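Local coordinates for lysozyme (Meretrix lusoria, PDB 4PJ2), which cleaves the beta-1,4 linkages of bacterial peptidoglycan, killing Gram-positive bacteria, and also hydrolyses chitin-type chains, at residues S12-M17 with G88-H93; A43-C48 with S53-C58. One frame throughout, in Å; residues are numbered along the deposited sequence.

Contact 1 of 2, residues S12-M17 with G88-H93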
loop_
_atom_site.group_PDB
_atom_site.type_symbol
_atom_site.label_atom_id
_atom_site.label_comp_id
_atom_site.label_asym_id
_atom_site.label_seq_id
_atom_site.Cartn_x
_atom_site.Cartn_y
_atom_site.Cartn_z
ATOM N N SER D 12 -5.090 -13.815 18.231
ATOM C CA SER D 12 -5.326 -13.065 19.452
ATOM C C SER D 12 -4.251 -11.994 19.653
ATOM O O SER D 12 -4.554 -10.846 20.003
ATOM C CB SER D 12 -5.376 -14.042 20.636
ATOM O OG SER D 12 -5.520 -13.362 21.879
ATOM N N CYS D 13 -2.993 -12.368 19.461
ATOM C CA CYS D 13 -1.906 -11.420 19.630
ATOM C C CYS D 13 -1.983 -10.290 18.615
ATOM O O CYS D 13 -1.759 -9.125 18.968
ATOM C CB CYS D 13 -0.555 -12.139 19.571
ATOM S SG CYS D 13 -0.261 -13.222 21.002
ATOM N N ILE D 14 -2.306 -10.602 17.358
ATOM C CA ILE D 14 -2.464 -9.551 16.365
ATOM C C ILE D 14 -3.630 -8.645 16.741
ATOM O O ILE D 14 -3.538 -7.427 16.626
ATOM C CB ILE D 14 -2.681 -10.129 14.948
ATOM C CG1 ILE D 14 -1.427 -10.902 14.518
ATOM C CG2 ILE D 14 -3.017 -8.999 13.962
ATOM C CD1 ILE D 14 -1.580 -11.723 13.224
ATOM N N CYS D 15 -4.727 -9.243 17.186
ATOM C CA CYS D 15 -5.886 -8.476 17.615
ATOM C C CYS D 15 -5.496 -7.525 18.754
ATOM O O CYS D 15 -5.777 -6.336 18.696
ATOM C CB CYS D 15 -6.992 -9.450 18.026
ATOM S SG CYS D 15 -8.649 -8.751 18.129
ATOM N N LYS D 16 -4.799 -8.038 19.758
ATOM C CA LYS D 16 -4.363 -7.190 20.871
ATOM C C LYS D 16 -3.439 -6.072 20.402
ATOM O O LYS D 16 -3.556 -4.924 20.828
ATOM C CB LYS D 16 -3.676 -8.039 21.937
ATOM C CG LYS D 16 -4.645 -8.923 22.710
ATOM C CD LYS D 16 -3.953 -9.808 23.732
ATOM C CE LYS D 16 -4.965 -10.712 24.442
ATOM N NZ LYS D 16 -4.378 -11.515 25.559
ATOM N N MET D 17 -2.538 -6.402 19.488
ATOM C CA MET D 17 -1.613 -5.419 18.937
ATOM C C MET D 17 -2.347 -4.285 18.238
ATOM O O MET D 17 -1.990 -3.122 18.404
ATOM C CB MET D 17 -0.690 -6.115 17.926
ATOM C CG MET D 17 0.417 -5.243 17.339
ATOM S SD MET D 17 1.479 -4.575 18.669
ATOM C CE MET D 17 2.747 -3.828 17.626
ATOM N N GLY D 88 5.537 -14.483 10.512
ATOM C CA GLY D 88 5.189 -14.187 9.136
ATOM C C GLY D 88 3.836 -13.515 9.010
ATOM O O GLY D 88 3.701 -12.463 8.370
ATOM N N PHE D 89 2.825 -14.109 9.630
ATOM C CA PHE D 89 1.459 -13.625 9.461
ATOM C C PHE D 89 1.274 -12.225 10.047
ATOM O O PHE D 89 0.595 -11.392 9.461
ATOM C CB PHE D 89 0.445 -14.580 10.086
ATOM C CG PHE D 89 0.463 -15.985 9.505
ATOM C CD1 PHE D 89 0.445 -17.088 10.350
ATOM C CD2 PHE D 89 0.459 -16.206 8.125
ATOM C CE1 PHE D 89 0.450 -18.381 9.835
ATOM C CE2 PHE D 89 0.459 -17.518 7.608
ATOM C CZ PHE D 89 0.452 -18.591 8.468
ATOM N N ALA D 90 1.828 -11.987 11.241
ATOM C CA ALA D 90 1.772 -10.652 11.838
ATOM C C ALA D 90 2.405 -9.606 10.923
ATOM O O ALA D 90 1.870 -8.499 10.763
ATOM C CB ALA D 90 2.451 -10.659 13.230
ATOM N N ARG D 91 3.571 -9.924 10.381
ATOM C CA ARG D 91 4.273 -8.980 9.514
ATOM C C ARG D 91 3.539 -8.742 8.173
ATOM O O ARG D 91 3.559 -7.637 7.660
ATOM C CB ARG D 91 5.737 -9.389 9.309
ATOM C CG ARG D 91 6.558 -9.308 10.609
ATOM C CD ARG D 91 8.008 -9.728 10.436
ATOM N NE ARG D 91 8.757 -8.850 9.545
ATOM C CZ ARG D 91 9.954 -9.128 9.039
ATOM N NH1 ARG D 91 10.558 -10.281 9.325
ATOM N NH2 ARG D 91 10.534 -8.263 8.219
ATOM N N GLU D 92 2.863 -9.764 7.646
ATOM C CA GLU D 92 1.976 -9.575 6.491
ATOM C C GLU D 92 0.806 -8.685 6.851
ATOM O O GLU D 92 0.407 -7.819 6.106
ATOM C CB GLU D 92 1.424 -10.924 6.009
ATOM C CG GLU D 92 2.465 -11.879 5.455
ATOM C CD GLU D 92 2.988 -11.440 4.134
ATOM O OE1 GLU D 92 2.390 -11.863 3.113
ATOM O OE2 GLU D 92 4.000 -10.729 4.100
ATOM N N HIS D 93 0.260 -8.911 8.037
ATOM C CA HIS D 93 -0.877 -8.125 8.433
ATOM C C HIS D 93 -0.537 -6.639 8.539
ATOM O O HIS D 93 -1.303 -5.802 8.098
ATOM C CB HIS D 93 -1.423 -8.606 9.758
ATOM C CG HIS D 93 -2.724 -7.976 10.061
ATOM N ND1 HIS D 93 -3.863 -8.275 9.352
ATOM C CD2 HIS D 93 -3.068 -6.994 10.931
ATOM C CE1 HIS D 93 -4.860 -7.530 9.786
ATOM N NE2 HIS D 93 -4.402 -6.744 10.746
#

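Contact 2 of 2, residues A43-C48 with S53-C58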
loop_
_atom_site.group_PDB
_atom_site.type_symbol
_atom_site.label_atom_id
_atom_site.label_comp_id
_atom_site.label_asym_id
_atom_site.label_seq_id
_atom_site.Cartn_x
_atom_site.Cartn_y
_atom_site.Cartn_z
ATOM N N ALA D 43 -8.654 -2.027 0.828
ATOM C CA ALA D 43 -7.856 -2.821 -0.103
ATOM C C ALA D 43 -7.636 -4.230 0.425
ATOM O O ALA D 43 -7.604 -5.208 -0.335
ATOM C CB ALA D 43 -6.526 -2.154 -0.364
ATOM N N TYR D 44 -7.439 -4.324 1.737
ATOM C CA TYR D 44 -7.205 -5.594 2.405
ATOM C C TYR D 44 -8.461 -6.449 2.307
ATOM O O TYR D 44 -8.396 -7.615 1.930
ATOM C CB TYR D 44 -6.804 -5.332 3.848
ATOM C CG TYR D 44 -6.287 -6.500 4.665
ATOM C CD1 TYR D 44 -7.140 -7.501 5.101
ATOM C CD2 TYR D 44 -4.974 -6.535 5.097
ATOM C CE1 TYR D 44 -6.677 -8.540 5.890
ATOM C CE2 TYR D 44 -4.499 -7.568 5.896
ATOM C CZ TYR D 44 -5.354 -8.570 6.277
ATOM O OH TYR D 44 -4.912 -9.579 7.095
ATOM N N TRP D 45 -9.610 -5.847 2.602
ATOM C CA TRP D 45 -10.886 -6.546 2.539
ATOM C C TRP D 45 -11.205 -7.041 1.139
ATOM O O TRP D 45 -11.688 -8.160 0.963
ATOM C CB TRP D 45 -12.019 -5.648 3.048
ATOM C CG TRP D 45 -13.343 -6.332 3.053
ATOM C CD1 TRP D 45 -13.771 -7.275 3.935
ATOM C CD2 TRP D 45 -14.412 -6.141 2.121
ATOM N NE1 TRP D 45 -15.046 -7.677 3.618
ATOM C CE2 TRP D 45 -15.462 -6.995 2.508
ATOM C CE3 TRP D 45 -14.587 -5.321 1.003
ATOM C CZ2 TRP D 45 -16.669 -7.057 1.811
ATOM C CZ3 TRP D 45 -15.784 -5.383 0.315
ATOM C CH2 TRP D 45 -16.812 -6.239 0.724
ATOM N N ILE D 46 -10.915 -6.222 0.138
ATOM C CA ILE D 46 -11.133 -6.617 -1.247
ATOM C C ILE D 46 -10.305 -7.869 -1.564
ATOM O O ILE D 46 -10.818 -8.848 -2.103
ATOM C CB ILE D 46 -10.785 -5.464 -2.228
ATOM C CG1 ILE D 46 -11.837 -4.354 -2.113
ATOM C CG2 ILE D 46 -10.663 -5.971 -3.667
ATOM C CD1 ILE D 46 -11.468 -3.055 -2.821
ATOM N N ASP D 47 -9.036 -7.863 -1.179
ATOM C CA ASP D 47 -8.147 -8.964 -1.525
ATOM C C ASP D 47 -8.400 -10.219 -0.684
ATOM O O ASP D 47 -8.046 -11.316 -1.118
ATOM C CB ASP D 47 -6.695 -8.548 -1.357
ATOM C CG ASP D 47 -6.204 -7.645 -2.464
ATOM O OD1 ASP D 47 -6.943 -7.350 -3.434
ATOM O OD2 ASP D 47 -5.027 -7.242 -2.366
ATOM N N CYS D 48 -9.003 -10.082 0.491
ATOM C CA CYS D 48 -9.280 -11.256 1.322
ATOM C C CYS D 48 -10.600 -11.911 0.927
ATOM O O CYS D 48 -11.113 -12.766 1.641
ATOM C CB CYS D 48 -9.281 -10.898 2.811
ATOM S SG CYS D 48 -10.759 -10.066 3.395
ATOM N N SER D 53 -20.942 -8.642 4.131
ATOM C CA SER D 53 -21.750 -7.777 3.286
ATOM C C SER D 53 -20.973 -6.575 2.763
ATOM O O SER D 53 -21.264 -6.069 1.683
ATOM C CB SER D 53 -22.960 -7.294 4.080
ATOM O OG SER D 53 -23.895 -6.621 3.256
ATOM N N SER D 54 -19.995 -6.117 3.539
ATOM C CA SER D 54 -19.201 -4.953 3.168
ATOM C C SER D 54 -17.948 -4.882 4.036
ATOM O O SER D 54 -17.848 -5.561 5.058
ATOM C CB SER D 54 -20.021 -3.674 3.335
ATOM O OG SER D 54 -20.330 -3.457 4.699
ATOM N N TRP D 55 -17.002 -4.049 3.617
ATOM C CA TRP D 55 -15.744 -3.878 4.325
ATOM C C TRP D 55 -15.959 -3.466 5.792
ATOM O O TRP D 55 -15.475 -4.125 6.713
ATOM C CB TRP D 55 -14.910 -2.858 3.557
ATOM C CG TRP D 55 -13.894 -2.119 4.328
ATOM C CD1 TRP D 55 -13.036 -2.607 5.273
ATOM C CD2 TRP D 55 -13.617 -0.731 4.210
ATOM N NE1 TRP D 55 -12.239 -1.594 5.750
ATOM C CE2 TRP D 55 -12.580 -0.430 5.111
ATOM C CE3 TRP D 55 -14.145 0.292 3.421
ATOM C CZ2 TRP D 55 -12.062 0.854 5.245
ATOM C CZ3 TRP D 55 -13.635 1.562 3.560
ATOM C CH2 TRP D 55 -12.601 1.833 4.463
ATOM N N LYS D 56 -16.694 -2.385 6.018
ATOM C CA LYS D 56 -16.834 -1.850 7.374
ATOM C C LYS D 56 -17.635 -2.771 8.291
ATOM O O LYS D 56 -17.332 -2.892 9.480
ATOM C CB LYS D 56 -17.441 -0.452 7.333
ATOM C CG LYS D 56 -16.535 0.544 6.642
ATOM C CD LYS D 56 -17.173 1.912 6.530
ATOM C CE LYS D 56 -16.239 2.899 5.850
ATOM N NZ LYS D 56 -16.908 4.188 5.553
ATOM N N SER D 57 -18.652 -3.424 7.744
ATOM C CA SER D 57 -19.425 -4.365 8.537
ATOM C C SER D 57 -18.596 -5.600 8.885
ATOM O O SER D 57 -18.672 -6.103 10.001
ATOM C CB SER D 57 -20.722 -4.756 7.827
ATOM O OG SER D 57 -20.480 -5.362 6.576
ATOM N N CYS D 58 -17.789 -6.077 7.945
ATOM C CA CYS D 58 -16.943 -7.230 8.201
ATOM C C CYS D 58 -15.911 -6.893 9.270
ATOM O O CYS D 58 -15.675 -7.675 10.197
ATOM C CB CYS D 58 -16.245 -7.659 6.911
ATOM S SG CYS D 58 -15.285 -9.148 7.075
#

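Contact 1 of 2, residues S12-M17 with G88-H93
The imidazole of H93 is met obliquely by the CG2 methyl of I14, which lies 3.6 Å from CD2 of H93 and reaches CG of the ring at 4.0 Å. The ring of Y44 meets the same imidazole with the two planes at about 75°. At the ring nitrogens, ND1 is hydrogen-bonded to Y44 OH and NE2 to the carbonyl O of F38, so the imidazole is gripped at two points and its rotation is fixed. The other flat group, the phenyl of F89, turns away from I14 and packs against I5, V6, A77 and M73; what I14 touches there is the backbone, CD1 of I14 standing 4.3 Å from F89 C.

From residues 12-17, I14 alone reaches the other segment, and its two branches divide the work. CG2, anti to the backbone N of I14, turns to H93. The extended CG1-CD1 arm instead lies alongside A90, with CG1 4.1 Å from A90 CB and CD1 3.8 Å from A90 CA. H93 answers with CG anti to its own backbone N (chi1 -170°), which carries the ring across toward the isoleucine. The axes of the short segments come no nearer than 10.5 Å and run at 34° to each other; the length of I14 spans the separation to A90. Y108 of helix 106-112 also packs on I14, and the disulfides C13-C118 and C15-C21 leave the same helix on either side of I14 in the sequence.

H93 is a substrate-binding residue, and its side chain comes within about 3 Å (nearest atoms) of that of E18, the predicted proton donor. The chemistry is therefore two-sided: a buried aliphatic branch packs at the imidazole's CD2, while Y44 OH and F38 O bond its nitrogens, consistent with a preset orientation near the predicted active site.

Contact 2 of 2, residues A43-C48 with S53-C58
W45 packs against the start of helix 55-59, where two consecutive short helices of the I-type lysozyme fold, 42-47 and 55-59, are joined by a loop: helix 42-47 presents the indole, and S54, at the N-cap position, leads into the second helix. CG of W45 is anti to its backbone N (chi1 -178°), which carries the ring over to the start of helix 55-59.

One face of this indole is covered by backbone. The S54-W55 peptide spreads over it, W55 N standing 3.3 Å above the plane over the ring centre and S54 C nearer the rim, 3.4 Å from W45 CZ2. A CH-pi contact adds to this: W55 CA sits 3.5 Å from the centroid of the W45 five-membered ring and only 15° off its normal.

Apolar contact continues from there. W55 CB rests 3.6 Å from W45 CE3, but the W55 indole leads away, past CB of W45, to lie on L33 and C35 and hydrogen-bond through NE1 to I40 O. The two indoles are oblique, their planes at 36°.

There is also a sulfur-aromatic contact: C58 SG lies at the edge of the W45 five-membered ring, 4.7 Å from its centroid. Disulfides C58-C64 and C48-C68 separately tie the two segments to helix 62-76.

Residues 43-47 belong to the substrate-binding stretch; here D47 is also hydrogen-bonded to A27 and S28 of the Putative exported protein chain. In the contact itself, W45 NE1 is hydrogen-bonded to P51 O, with C58 CB just 3.5 Å from that same nitrogen.

Overall arrangement
From the N terminus the chain first builds helix 8-19, then the antiparallel strands 26-29, 32-35 and 40-41, before helix 42-47. Contact 2 closes the short loop from there to helix 55-59. Helix 62-76 follows, and with helix 86-95 contact 1 closes the long loop begun at helix 8-19, so contact 2 is nested inside it. Contact 1 joins two helices near the centre of the chain; contact 2 clasps a more peripheral pair beside the strands. Their centres lie about 17 Å apart, yet they touch through H93 and Y44, whose ring is also stacked on Y72, linking substrate-binding residues on three helices.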